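Local coordinates for protein argininosuccinate lyase (Chelativorans sp., PDB 6RXA) that acts as an engineered EDDS lyase, a C-N lyase of the aspartase/fumarase superfamily that probably works by elimination, releasing fumarate, at residues Ala66-Gly71 against Ala93-Thr98; Leu72-Glu77 against Arg97-Val102; Ile166-Tyr171 against Gln260-Asp265; Ser253-Glu258 against His340-Val345; Met303-Gly308 against Val325-Arg330. The protein carries 2 engineered substitutions. One frame throughout, in Å; residues are numbered along the deposited sequence. Where two conformers were deposited one is given.

How the interactions relate
Interactions 1 and 2 are two steps of a single helix pairing, 62-79 against 88-99, with centres about 2 Å apart; both close before the other three open. Interaction 3 lies about 61 Å from interaction 1 between centres, across the chain's centre. Interactions 3 and 4 share helix 236-262, alternate their segments along the chain and touch where Tyr171 OH meets Glu258 OE1. Interaction 5 shares helix 329-348 with interaction 4 and is nested inside its loop, about 22 Å away between centres. The first pair thus joins two helices at one end of the elongated subunit, interactions 3 and 4 join helices of the central bundle, and interaction 5 sets the lead-in of helix 329-348 against helix 303-314.

Interaction 1. Residues Ala66-Gly71 against Ala93-Thr98; sequences ATILSG and AALKRT
Leu95 lays its CD1 methyl over the flat peptide that follows Gly71, squarely above the carbonyl carbon: CD1 is 3.3 Å from Gly71 C and 3.5 Å from Gly71 O. The first torsion explains this reach. With CG anti to the backbone N (chi1 -172°), the isobutyl group extends from helix 88-99 straight at the neighbouring helix, and CD1 leads. The second methyl, CD2, turns to Ile68 and meets its CG2 more loosely, at 4.4 Å. Leucine suits the place because a branched tip can cover a backbone patch with one methyl and a side chain with the other.

Glycine is the natural partner. A CB on Gly71 would point at helix 88-99 and collide with Leu95 CD1, so its absence lets the backbones close to 6.2 Å between Gly71 CA and Leu95 CA. One turn on, Thr98 points the same way; its hydroxyl turns back on its own helix, OG1 giving a 2.8 Å hydrogen bond to Ala94 O with the donor tilted 34° from the carbonyl plane. That bond satisfies the polar end beside an apolar seam.

Ile68 also packs on Val51 of helix 35-56, and Leu95 on Ala103 and Met106, so the seam is buried on several sides. Helices 62-79 and 88-99 are consecutive in the chain, joined by a short loop, and their close, glycine-based packing is of the kind found in the N-terminal domain of aspartase/fumarase enzymes.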
# COMPACT_ATOMS: atom_id res chain seq x y z
N ALA A 66 -26.54 -38.97 15.01
CA ALA A 66 -27.87 -38.55 14.61
C ALA A 66 -28.39 -37.44 15.50
O ALA A 66 -29.01 -36.48 15.02
CB ALA A 66 -28.83 -39.74 14.65
N THR A 67 -28.17 -37.56 16.82
CA THR A 67 -28.63 -36.53 17.74
C THR A 67 -27.97 -35.19 17.43
O THR A 67 -28.65 -34.15 17.35
CB THR A 67 -28.32 -36.95 19.18
OG1 THR A 67 -28.97 -38.20 19.46
CG2 THR A 67 -28.82 -35.88 20.13
N ILE A 68 -26.65 -35.20 17.22
CA ILE A 68 -25.92 -33.98 16.87
C ILE A 68 -26.42 -33.41 15.55
O ILE A 68 -26.74 -32.22 15.45
CB ILE A 68 -24.41 -34.27 16.83
CG1 ILE A 68 -23.90 -34.60 18.23
CG2 ILE A 68 -23.66 -33.08 16.25
CD1 ILE A 68 -22.51 -35.21 18.27
N LEU A 69 -26.50 -34.25 14.51
CA LEU A 69 -26.84 -33.75 13.18
C LEU A 69 -28.24 -33.15 13.14
O LEU A 69 -28.45 -32.11 12.50
CB LEU A 69 -26.68 -34.85 12.13
CG LEU A 69 -25.26 -35.37 11.91
CD1 LEU A 69 -25.25 -36.65 11.11
CD2 LEU A 69 -24.43 -34.30 11.18
N SER A 70 -29.21 -33.78 13.81
CA SER A 70 -30.54 -33.18 13.88
C SER A 70 -30.49 -31.85 14.64
O SER A 70 -31.18 -30.89 14.27
CB SER A 70 -31.52 -34.14 14.54
OG SER A 70 -31.83 -35.21 13.67
N GLY A 71 -29.68 -31.77 15.69
CA GLY A 71 -29.54 -30.52 16.41
C GLY A 71 -28.93 -29.41 15.57
O GLY A 71 -29.31 -28.24 15.70
N ALA A 93 -22.89 -23.71 22.19
CA ALA A 93 -23.68 -23.60 23.41
C ALA A 93 -25.17 -23.68 23.12
O ALA A 93 -25.93 -24.31 23.87
CB ALA A 93 -23.32 -22.32 24.16
N ALA A 94 -25.61 -23.07 22.02
CA ALA A 94 -26.99 -23.24 21.59
C ALA A 94 -27.28 -24.69 21.25
O ALA A 94 -28.37 -25.20 21.54
CB ALA A 94 -27.29 -22.33 20.39
N LEU A 95 -26.33 -25.39 20.62
CA LEU A 95 -26.53 -26.81 20.35
C LEU A 95 -26.69 -27.60 21.65
O LEU A 95 -27.57 -28.46 21.75
CB LEU A 95 -25.37 -27.35 19.51
CG LEU A 95 -25.55 -28.77 18.99
CD1 LEU A 95 -26.65 -28.88 17.95
CD2 LEU A 95 -24.22 -29.26 18.43
N LYS A 96 -25.85 -27.31 22.65
CA LYS A 96 -25.98 -27.97 23.95
C LYS A 96 -27.33 -27.70 24.58
O LYS A 96 -27.94 -28.60 25.17
CB LYS A 96 -24.85 -27.49 24.86
CG LYS A 96 -24.87 -28.01 26.30
CD LYS A 96 -23.66 -27.46 27.08
CE LYS A 96 -23.80 -25.97 27.39
NZ LYS A 96 -22.49 -25.31 27.68
N ARG A 97 -27.82 -26.46 24.49
CA ARG A 97 -29.14 -26.16 25.04
C ARG A 97 -30.23 -26.90 24.29
O ARG A 97 -31.29 -27.21 24.86
CB ARG A 97 -29.42 -24.66 25.05
CG ARG A 97 -28.56 -23.90 26.04
CD ARG A 97 -29.01 -22.45 26.17
NE ARG A 97 -28.77 -21.68 24.94
CZ ARG A 97 -27.64 -21.03 24.68
NH1 ARG A 97 -26.63 -21.07 25.54
NH2 ARG A 97 -27.51 -20.35 23.55
N THR A 98 -29.98 -27.23 23.01
CA THR A 98 -31.00 -27.85 22.16
C THR A 98 -31.04 -29.37 22.33
O THR A 98 -32.13 -29.95 22.40
CB THR A 98 -30.74 -27.47 20.70
OG1 THR A 98 -30.82 -26.04 20.56
CG2 THR A 98 -31.76 -28.12 19.77

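Interaction 2. Residues Leu72-Glu77 against Arg97-Val102; sequences LAQVDE and RTIGSV
Gln74 turns one face of its amide to the CG2 methyl of Thr98, which sits over it displaced toward OE1, with OE1 3.4 Å and CD 3.7 Å from CG2 and NE2 only slightly farther. The glutamine starts with CG beside the backbone N (chi1 -62°) and runs extended beyond CG; the amide is then swung about its last bond so that a surface, rather than a single atom, meets the methyl. No hydrogen bond crosses here, and the contact is one of van der Waals overlap. Glutamine fits such a rim position, its aliphatic stem and amide covering a methyl while remaining largely accessible to water.

Thr98 divides its branches by polarity. CG2, anti to the backbone N, goes to Gln74, while OG1 is already bonded to Ala94 O, and Thr98 OG1 also lies 3.9 Å from Val75 CG2. The buried Val75 turns that methyl beside its own backbone N, and it packs as well on Tyr91, Ala94 and Leu95. This is the continuation of the packing of the consecutive helices 62-79 and 88-99, in the N-terminal helical domain of the superfamily, at the point where the second helix stops.

Ile99 closes that helix, its CG2 lying 4.4 Å from Gln74 NE2. Gly100 then leaves helical geometry with a positive phi of 101°, where a side chain would press on the preceding carbonyl oxygen. On another flank of helix 62-79, Asp76 forms a salt bridge with Arg48 and a hydrogen bond with Tyr91 OH.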
# COMPACT_ATOMS: atom_id res chain seq x y z
N LEU A 72 -27.95 -29.75 14.72
CA LEU A 72 -27.35 -28.74 13.85
C LEU A 72 -28.41 -28.07 12.98
O LEU A 72 -28.39 -26.85 12.80
CB LEU A 72 -26.27 -29.35 12.96
CG LEU A 72 -25.05 -29.94 13.66
CD1 LEU A 72 -24.16 -30.61 12.60
CD2 LEU A 72 -24.27 -28.89 14.42
N ALA A 73 -29.36 -28.85 12.45
CA ALA A 73 -30.42 -28.27 11.65
C ALA A 73 -31.25 -27.29 12.47
O ALA A 73 -31.63 -26.22 11.99
CB ALA A 73 -31.29 -29.38 11.08
N GLN A 74 -31.53 -27.64 13.73
CA GLN A 74 -32.32 -26.74 14.58
C GLN A 74 -31.55 -25.46 14.88
O GLN A 74 -32.12 -24.36 14.82
CB GLN A 74 -32.70 -27.45 15.87
CG GLN A 74 -33.57 -28.69 15.69
CD GLN A 74 -33.82 -29.41 17.01
OE1 GLN A 74 -34.48 -28.87 17.90
NE2 GLN A 74 -33.28 -30.61 17.15
N VAL A 75 -30.26 -25.55 15.21
CA VAL A 75 -29.51 -24.34 15.55
C VAL A 75 -29.29 -23.48 14.31
O VAL A 75 -29.33 -22.25 14.38
CB VAL A 75 -28.20 -24.68 16.29
CG1 VAL A 75 -27.49 -23.41 16.67
CG2 VAL A 75 -28.49 -25.50 17.54
N ASP A 76 -29.07 -24.11 13.15
CA ASP A 76 -28.97 -23.35 11.92
C ASP A 76 -30.21 -22.49 11.71
O ASP A 76 -30.11 -21.33 11.30
CB ASP A 76 -28.78 -24.30 10.73
CG ASP A 76 -27.38 -24.92 10.66
OD1 ASP A 76 -26.47 -24.53 11.43
OD2 ASP A 76 -27.20 -25.82 9.81
N GLU A 77 -31.40 -23.05 11.99
CA GLU A 77 -32.62 -22.28 11.82
C GLU A 77 -32.68 -21.11 12.80
O GLU A 77 -33.08 -20.00 12.42
CB GLU A 77 -33.85 -23.19 11.96
CG GLU A 77 -35.15 -22.41 11.96
CD GLU A 77 -36.17 -22.98 11.00
OE1 GLU A 77 -36.58 -24.15 11.20
OE2 GLU A 77 -36.56 -22.27 10.06
N ARG A 97 -27.82 -26.46 24.49
CA ARG A 97 -29.14 -26.16 25.04
C ARG A 97 -30.23 -26.90 24.29
O ARG A 97 -31.29 -27.21 24.86
CB ARG A 97 -29.42 -24.66 25.05
CG ARG A 97 -28.56 -23.90 26.04
CD ARG A 97 -29.01 -22.45 26.17
NE ARG A 97 -28.77 -21.68 24.94
CZ ARG A 97 -27.64 -21.03 24.68
NH1 ARG A 97 -26.63 -21.07 25.54
NH2 ARG A 97 -27.51 -20.35 23.55
N THR A 98 -29.98 -27.23 23.01
CA THR A 98 -31.00 -27.85 22.16
C THR A 98 -31.04 -29.37 22.33
O THR A 98 -32.13 -29.95 22.40
CB THR A 98 -30.74 -27.47 20.70
OG1 THR A 98 -30.82 -26.04 20.56
CG2 THR A 98 -31.76 -28.12 19.77
N ILE A 99 -29.88 -30.03 22.39
CA ILE A 99 -29.83 -31.49 22.36
C ILE A 99 -29.16 -32.09 23.58
O ILE A 99 -29.14 -33.33 23.71
CB ILE A 99 -29.14 -32.01 21.08
CG1 ILE A 99 -27.66 -31.61 21.07
CG2 ILE A 99 -29.86 -31.50 19.85
CD1 ILE A 99 -26.88 -32.22 19.93
N GLY A 100 -28.58 -31.30 24.46
CA GLY A 100 -27.89 -31.82 25.62
C GLY A 100 -26.39 -31.85 25.44
O GLY A 100 -25.82 -31.37 24.45
N SER A 101 -25.72 -32.45 26.44
CA SER A 101 -24.28 -32.36 26.54
C SER A 101 -23.54 -33.05 25.40
O SER A 101 -22.38 -32.71 25.15
CB SER A 101 -23.83 -32.92 27.89
OG SER A 101 -24.20 -34.29 27.99
N VAL A 102 -24.16 -34.01 24.71
CA VAL A 102 -23.53 -34.66 23.57
C VAL A 102 -23.11 -33.65 22.50
O VAL A 102 -22.25 -33.96 21.66
CB VAL A 102 -24.46 -35.75 22.99
CG1 VAL A 102 -25.64 -35.13 22.25
CG2 VAL A 102 -23.67 -36.70 22.09

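Interaction 3. Residues Ile166-Tyr171 against Gln260-Asp265; sequences ITLGHY and QLWSTD
Trp262 drives the edge of its six-membered ring into the face of Tyr171, a T-shaped (edge-to-face) pair with centroids 5.1 Å apart and planes at 65°. It joins helix 168-193 to the end of helix 236-262 within the central helical bundle of this superfamily. The tight part lies at the CZ2-CH2 edge: Trp262 CZ2 stands over the centre of the tyrosine ring, while CH2 approaches Tyr171 CD1 and Leu168 CD1, each at 3.8 Å, the leucine meeting the indole obliquely. Tyr171 CG stands anti to its own N (chi1 179°), carrying the ring across to the tryptophan, while its hydroxyl bonds to Glu258. With an alanine in place of Trp262, the tyrosine face and the leucine methyl would probably lose their shared partner and a gap would open between the two helices.

The loose side begins at Ser263, already out of the helix: from there to Asp265 the chain does not touch 166-171 and turns instead to the fourth subunit, where Asp265 forms a salt bridge with Lys161. In that turn Thr264 OG1 gives a hydrogen bond to Leu261 O, in the carbonyl plane; Thr264 N bonds to the same oxygen. Thr167 is the N-cap of helix 168-193: its OG1 accepts from His170 N at 3.0 Å in a nearly straight bond, 165° at the hydrogen.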
# COMPACT_ATOMS: atom_id res chain seq x y z
N ILE A 166 -5.41 1.23 -36.17
CA ILE A 166 -5.77 -0.14 -35.83
C ILE A 166 -7.26 -0.30 -36.13
O ILE A 166 -7.84 0.47 -36.90
CB ILE A 166 -5.46 -0.47 -34.36
CG1 ILE A 166 -6.24 0.45 -33.43
CG2 ILE A 166 -3.97 -0.36 -34.10
CD1 ILE A 166 -6.40 -0.11 -32.02
N THR A 167 -7.90 -1.29 -35.51
CA THR A 167 -9.35 -1.38 -35.52
C THR A 167 -9.83 -1.57 -34.08
O THR A 167 -9.07 -1.99 -33.20
CB THR A 167 -9.86 -2.57 -36.35
OG1 THR A 167 -9.47 -3.78 -35.69
CG2 THR A 167 -9.29 -2.53 -37.75
N LEU A 168 -11.11 -1.26 -33.85
CA LEU A 168 -11.69 -1.52 -32.54
C LEU A 168 -11.59 -3.00 -32.17
O LEU A 168 -11.34 -3.34 -31.01
CB LEU A 168 -13.13 -1.01 -32.49
CG LEU A 168 -13.91 -1.24 -31.20
CD1 LEU A 168 -13.19 -0.64 -30.00
CD2 LEU A 168 -15.30 -0.67 -31.33
N GLY A 169 -11.77 -3.90 -33.14
CA GLY A 169 -11.59 -5.31 -32.87
C GLY A 169 -10.20 -5.65 -32.36
O GLY A 169 -10.04 -6.44 -31.43
N HIS A 170 -9.17 -5.11 -33.01
CA HIS A 170 -7.80 -5.33 -32.57
C HIS A 170 -7.59 -4.87 -31.14
O HIS A 170 -6.97 -5.58 -30.33
CB HIS A 170 -6.87 -4.60 -33.54
CG HIS A 170 -5.43 -4.66 -33.17
ND1 HIS A 170 -4.72 -3.54 -32.78
CD2 HIS A 170 -4.55 -5.69 -33.14
CE1 HIS A 170 -3.48 -3.89 -32.52
NE2 HIS A 170 -3.35 -5.19 -32.73
N TYR A 171 -8.09 -3.68 -30.79
CA TYR A 171 -7.97 -3.18 -29.43
C TYR A 171 -8.62 -4.13 -28.43
O TYR A 171 -8.02 -4.48 -27.40
CB TYR A 171 -8.59 -1.77 -29.32
CG TYR A 171 -8.49 -1.24 -27.91
CD1 TYR A 171 -9.46 -1.54 -26.97
CD2 TYR A 171 -7.40 -0.49 -27.50
CE1 TYR A 171 -9.36 -1.11 -25.68
CE2 TYR A 171 -7.29 -0.05 -26.19
CZ TYR A 171 -8.28 -0.36 -25.28
OH TYR A 171 -8.20 0.06 -23.97
N GLN A 260 -13.52 6.15 -21.18
CA GLN A 260 -13.84 7.50 -20.71
C GLN A 260 -13.19 8.56 -21.59
O GLN A 260 -13.81 9.58 -21.89
CB GLN A 260 -13.42 7.66 -19.25
CG GLN A 260 -14.06 8.86 -18.59
CD GLN A 260 -13.77 8.96 -17.11
OE1 GLN A 260 -12.89 8.27 -16.58
NE2 GLN A 260 -14.48 9.87 -16.44
N LEU A 261 -11.94 8.34 -22.01
CA LEU A 261 -11.31 9.30 -22.91
C LEU A 261 -11.96 9.27 -24.29
O LEU A 261 -12.26 10.33 -24.86
CB LEU A 261 -9.79 9.06 -22.99
CG LEU A 261 -9.02 9.28 -21.70
CD1 LEU A 261 -7.49 9.26 -21.97
CD2 LEU A 261 -9.40 10.60 -21.01
N TRP A 262 -12.22 8.08 -24.84
CA TRP A 262 -12.90 7.99 -26.13
C TRP A 262 -14.23 8.75 -26.14
O TRP A 262 -14.63 9.30 -27.18
CB TRP A 262 -13.23 6.54 -26.46
CG TRP A 262 -12.11 5.63 -26.82
CD1 TRP A 262 -10.82 5.95 -27.13
CD2 TRP A 262 -12.21 4.21 -26.91
NE1 TRP A 262 -10.10 4.80 -27.42
CE2 TRP A 262 -10.94 3.72 -27.29
CE3 TRP A 262 -13.26 3.30 -26.74
CZ2 TRP A 262 -10.69 2.36 -27.47
CZ3 TRP A 262 -13.01 1.95 -26.90
CH2 TRP A 262 -11.73 1.49 -27.26
N SER A 263 -14.92 8.78 -25.01
CA SER A 263 -16.25 9.37 -24.90
C SER A 263 -16.24 10.77 -24.31
O SER A 263 -17.32 11.31 -24.03
CB SER A 263 -17.20 8.44 -24.14
OG SER A 263 -16.75 8.16 -22.81
N THR A 264 -15.07 11.40 -24.17
CA THR A 264 -15.04 12.81 -23.84
C THR A 264 -15.77 13.61 -24.92
O THR A 264 -15.94 13.16 -26.06
CB THR A 264 -13.61 13.35 -23.72
OG1 THR A 264 -12.87 13.09 -24.93
CG2 THR A 264 -12.92 12.77 -22.50
N ASP A 265 -16.16 14.83 -24.55
CA ASP A 265 -16.75 15.74 -25.52
C ASP A 265 -15.78 16.08 -26.65
O ASP A 265 -16.20 16.41 -27.76
CB ASP A 265 -17.18 17.03 -24.80
CG ASP A 265 -18.26 16.78 -23.77
OD1 ASP A 265 -19.15 15.96 -24.03
OD2 ASP A 265 -18.23 17.43 -22.70

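Interaction 4. Residues Ser253-Glu258 against His340-Val345; sequences SRLASE and HAMTGV
Met342 folds its thioether tip against Ala256 and Leu255, bringing helix 329-348 onto helix 236-262 in the central helical bundle of the aspartase/fumarase fold. The methionine leaves its helix with CG beside the backbone N and then bends twice, at chi2 (-58°) and chi3 (-60°), so that the terminal methyl curls in to lie on the helix surface opposite. CE settles 3.9 Å from Ala256 CA. The small alanine lets it come this close to the backbone, and the helices stand 7.4 Å apart between Ala256 CA and Met342 CA.

Leu255 comes from the other helix, and the two side chains slide past each other in opposite directions. Its CG, anti to the backbone N, sends the isobutyl group alongside the methionine, and CD2 reaches CE at 4.1 Å. An unbranched, flexible methionine is apt here, since its bent chain can set one methyl against a small residue and a large one at once. Tyr138 of helix 112-147 packs on both Leu255 and Met342, and Leu252 adds to the cover of the methionine. The other flank of helix 236-262 faces the third subunit, where Arg254 makes a cation-pi contact with Tyr318. Beside the methyl, the sulfur itself takes part, Met342 SD resting 4.0 Å from Ala256 CB.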
# COMPACT_ATOMS: atom_id res chain seq x y z
N SER A 253 -9.79 -1.03 -14.72
CA SER A 253 -9.66 0.42 -14.62
C SER A 253 -9.07 1.01 -15.90
O SER A 253 -9.53 2.06 -16.37
CB SER A 253 -8.79 0.78 -13.42
OG SER A 253 -8.52 2.16 -13.42
N ARG A 254 -8.06 0.37 -16.47
CA ARG A 254 -7.43 0.90 -17.67
C ARG A 254 -8.38 0.92 -18.85
O ARG A 254 -8.41 1.89 -19.62
CB ARG A 254 -6.17 0.08 -17.97
CG ARG A 254 -5.07 0.34 -16.96
CD ARG A 254 -3.92 -0.65 -17.04
NE ARG A 254 -3.06 -0.36 -18.17
CZ ARG A 254 -2.10 -1.18 -18.59
NH1 ARG A 254 -1.93 -2.37 -17.98
NH2 ARG A 254 -1.33 -0.79 -19.61
N LEU A 255 -9.19 -0.13 -19.01
CA LEU A 255 -10.20 -0.11 -20.07
C LEU A 255 -11.25 0.95 -19.80
O LEU A 255 -11.67 1.66 -20.72
CB LEU A 255 -10.87 -1.48 -20.19
CG LEU A 255 -11.98 -1.53 -21.24
CD1 LEU A 255 -11.46 -1.22 -22.64
CD2 LEU A 255 -12.65 -2.90 -21.24
N ALA A 256 -11.73 1.04 -18.55
CA ALA A 256 -12.70 2.09 -18.23
C ALA A 256 -12.14 3.47 -18.54
O ALA A 256 -12.84 4.32 -19.10
CB ALA A 256 -13.09 1.98 -16.75
N SER A 257 -10.88 3.72 -18.17
CA SER A 257 -10.27 5.01 -18.46
C SER A 257 -10.16 5.24 -19.97
O SER A 257 -10.43 6.34 -20.46
CB SER A 257 -8.90 5.07 -17.79
OG SER A 257 -8.36 6.38 -17.78
N GLU A 258 -9.78 4.20 -20.72
CA GLU A 258 -9.69 4.32 -22.17
C GLU A 258 -11.02 4.75 -22.77
O GLU A 258 -11.08 5.68 -23.58
CB GLU A 258 -9.29 2.97 -22.78
CG GLU A 258 -8.85 3.07 -24.23
CD GLU A 258 -7.34 3.14 -24.37
OE1 GLU A 258 -6.66 2.25 -23.82
OE2 GLU A 258 -6.84 4.09 -25.05
N HIS A 340 -19.36 -6.88 -13.91
CA HIS A 340 -20.64 -6.90 -14.60
C HIS A 340 -20.91 -5.58 -15.30
O HIS A 340 -21.33 -5.55 -16.46
CB HIS A 340 -21.75 -7.19 -13.59
CG HIS A 340 -21.79 -8.61 -13.13
ND1 HIS A 340 -22.50 -9.01 -12.02
CD2 HIS A 340 -21.23 -9.73 -13.64
CE1 HIS A 340 -22.38 -10.31 -11.87
NE2 HIS A 340 -21.62 -10.78 -12.84
N ALA A 341 -20.63 -4.45 -14.63
CA ALA A 341 -20.85 -3.15 -15.26
C ALA A 341 -20.02 -3.01 -16.53
O ALA A 341 -20.52 -2.57 -17.57
CB ALA A 341 -20.52 -2.03 -14.27
N MET A 342 -18.74 -3.38 -16.47
CA MET A 342 -17.88 -3.23 -17.64
C MET A 342 -18.23 -4.23 -18.74
O MET A 342 -18.07 -3.92 -19.93
CB MET A 342 -16.41 -3.31 -17.23
CG MET A 342 -15.94 -2.11 -16.42
SD MET A 342 -16.16 -0.53 -17.31
CE MET A 342 -15.14 -0.85 -18.76
N THR A 343 -18.77 -5.39 -18.37
CA THR A 343 -19.30 -6.33 -19.36
C THR A 343 -20.41 -5.66 -20.16
O THR A 343 -20.42 -5.70 -21.40
CB THR A 343 -19.83 -7.58 -18.65
OG1 THR A 343 -18.76 -8.24 -17.95
CG2 THR A 343 -20.47 -8.59 -19.63
N GLY A 344 -21.34 -5.00 -19.46
CA GLY A 344 -22.43 -4.31 -20.15
C GLY A 344 -21.98 -3.08 -20.91
O GLY A 344 -22.47 -2.80 -22.01
N VAL A 345 -21.03 -2.33 -20.35
CA VAL A 345 -20.46 -1.18 -21.06
C VAL A 345 -19.90 -1.62 -22.41
O VAL A 345 -20.13 -0.98 -23.44
CB VAL A 345 -19.37 -0.50 -20.21
CG1 VAL A 345 -18.52 0.42 -21.09
CG2 VAL A 345 -20.00 0.29 -19.09

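Interaction 5. Residues Met303-Gly308 against Val325-Arg330; sequences MGPLVG and VELEPR
Val325 presses its whole branched end onto the carbonyl of Gly308. Starting at the branch point, CB already lies 3.6 Å from Gly308 O. Of the two methyls, CG1 stands anti to the backbone N (chi1 173°) and meets the carbonyl carbon, 3.9 Å from Gly308 C, whereas CG2 sits beside the backbone N and reaches Gly308 O at 3.6 Å. Branching at CB thus lets a short residue bring three carbons to one side of a single carbonyl group. Glycine answers it: a side chain on Gly308 would point at the valine and come tight against CG1, and without one the backbones approach to 6.1 Å between Gly308 CA and Val325 CA. If a serine replaced Val325, the carbonyl group would probably lose part of its apolar cover and a gap would open beside Gly308.

One turn earlier, Pro305 CB touches Leu327 CD1 at 4.0 Å. Proline belongs here because the first turn of helix 303-314 needs no amide donors, and its rigid ring offers an apolar surface to the leucine. The 325-328 strip is extended, its backbone tied to other parts of the fold: Val325 N bonds to Ser312 OG, and Val325 O accepts from Trp235 NE1. Glu328 then takes the N-cap position, before Pro329 opens the next helix.

The strip is the lead-in to helix 329-348, running beside helix 303-314. Leu327 touches both, through Pro305 and Ile332, and packs on Lys120 and Leu124 of helix 112-147 and on Val238 and His241 of helix 236-262, while Val325 also meets Phe300 of the second subunit.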
# COMPACT_ATOMS: atom_id res chain seq x y z
N MET A 303 -6.88 -2.21 -3.78
CA MET A 303 -5.52 -2.14 -3.25
C MET A 303 -5.52 -2.30 -1.73
O MET A 303 -4.51 -2.73 -1.15
CB MET A 303 -4.94 -0.76 -3.55
CG MET A 303 -4.92 -0.39 -4.99
SD MET A 303 -3.44 -0.99 -5.79
CE MET A 303 -2.06 -0.16 -4.94
N GLY A 304 -6.61 -1.94 -1.08
CA GLY A 304 -6.65 -1.84 0.36
C GLY A 304 -6.54 -3.18 1.05
O GLY A 304 -5.68 -3.37 1.92
N PRO A 305 -7.42 -4.13 0.71
CA PRO A 305 -7.28 -5.47 1.32
C PRO A 305 -5.91 -6.08 1.06
O PRO A 305 -5.34 -6.70 1.96
CB PRO A 305 -8.41 -6.28 0.67
CG PRO A 305 -9.45 -5.23 0.32
CD PRO A 305 -8.61 -4.04 -0.15
N LEU A 306 -5.38 -5.93 -0.15
CA LEU A 306 -4.08 -6.49 -0.47
C LEU A 306 -3.01 -6.00 0.51
O LEU A 306 -2.25 -6.79 1.07
CB LEU A 306 -3.70 -6.12 -1.90
CG LEU A 306 -2.30 -6.51 -2.38
CD1 LEU A 306 -2.09 -8.01 -2.25
CD2 LEU A 306 -2.08 -6.02 -3.80
N VAL A 307 -2.96 -4.68 0.74
CA VAL A 307 -1.97 -4.11 1.65
C VAL A 307 -2.23 -4.51 3.09
O VAL A 307 -1.30 -4.86 3.83
CB VAL A 307 -1.90 -2.59 1.46
CG1 VAL A 307 -1.05 -1.94 2.54
CG2 VAL A 307 -1.36 -2.27 0.06
N GLY A 308 -3.48 -4.47 3.54
CA GLY A 308 -3.76 -4.85 4.92
C GLY A 308 -3.40 -6.29 5.21
O GLY A 308 -2.84 -6.60 6.27
N VAL A 325 -5.44 -9.95 8.81
CA VAL A 325 -6.51 -9.27 8.08
C VAL A 325 -7.09 -10.22 7.04
O VAL A 325 -6.38 -11.04 6.44
CB VAL A 325 -5.97 -7.97 7.47
CG1 VAL A 325 -6.97 -7.30 6.54
CG2 VAL A 325 -5.57 -7.00 8.59
N GLU A 326 -8.40 -10.11 6.84
CA GLU A 326 -9.17 -11.01 6.00
C GLU A 326 -9.53 -10.32 4.68
O GLU A 326 -9.51 -9.09 4.56
CB GLU A 326 -10.45 -11.43 6.73
CG GLU A 326 -10.19 -12.30 7.96
CD GLU A 326 -11.09 -11.98 9.15
OE1 GLU A 326 -11.39 -10.79 9.40
OE2 GLU A 326 -11.51 -12.93 9.84
N LEU A 327 -9.90 -11.15 3.70
CA LEU A 327 -10.54 -10.66 2.48
C LEU A 327 -12.05 -10.75 2.68
O LEU A 327 -12.58 -11.85 2.89
CB LEU A 327 -10.13 -11.49 1.27
CG LEU A 327 -10.69 -11.02 -0.07
CD1 LEU A 327 -10.35 -9.56 -0.38
CD2 LEU A 327 -10.19 -11.95 -1.21
N GLU A 328 -12.72 -9.62 2.66
CA GLU A 328 -14.10 -9.55 3.12
C GLU A 328 -15.10 -9.56 1.98
O GLU A 328 -14.80 -9.18 0.84
CB GLU A 328 -14.29 -8.28 3.95
CG GLU A 328 -13.28 -8.22 5.10
CD GLU A 328 -13.77 -7.46 6.29
OE1 GLU A 328 -13.07 -6.52 6.73
OE2 GLU A 328 -14.85 -7.80 6.80
N PRO A 329 -16.32 -10.01 2.27
CA PRO A 329 -17.33 -10.10 1.21
C PRO A 329 -17.54 -8.81 0.43
O PRO A 329 -17.69 -8.86 -0.80
CB PRO A 329 -18.60 -10.51 1.99
CG PRO A 329 -18.07 -11.27 3.16
CD PRO A 329 -16.79 -10.57 3.55
N ARG A 330 -17.56 -7.66 1.10
CA ARG A 330 -17.85 -6.42 0.39
C ARG A 330 -16.80 -6.13 -0.68
O ARG A 330 -17.12 -5.54 -1.71
CB ARG A 330 -17.98 -5.24 1.35
CG ARG A 330 -16.77 -4.90 2.18
CD ARG A 330 -17.11 -3.75 3.14
NE ARG A 330 -18.20 -4.10 4.06
CZ ARG A 330 -19.47 -3.74 3.91
NH1 ARG A 330 -19.86 -2.99 2.88
NH2 ARG A 330 -20.37 -4.13 4.81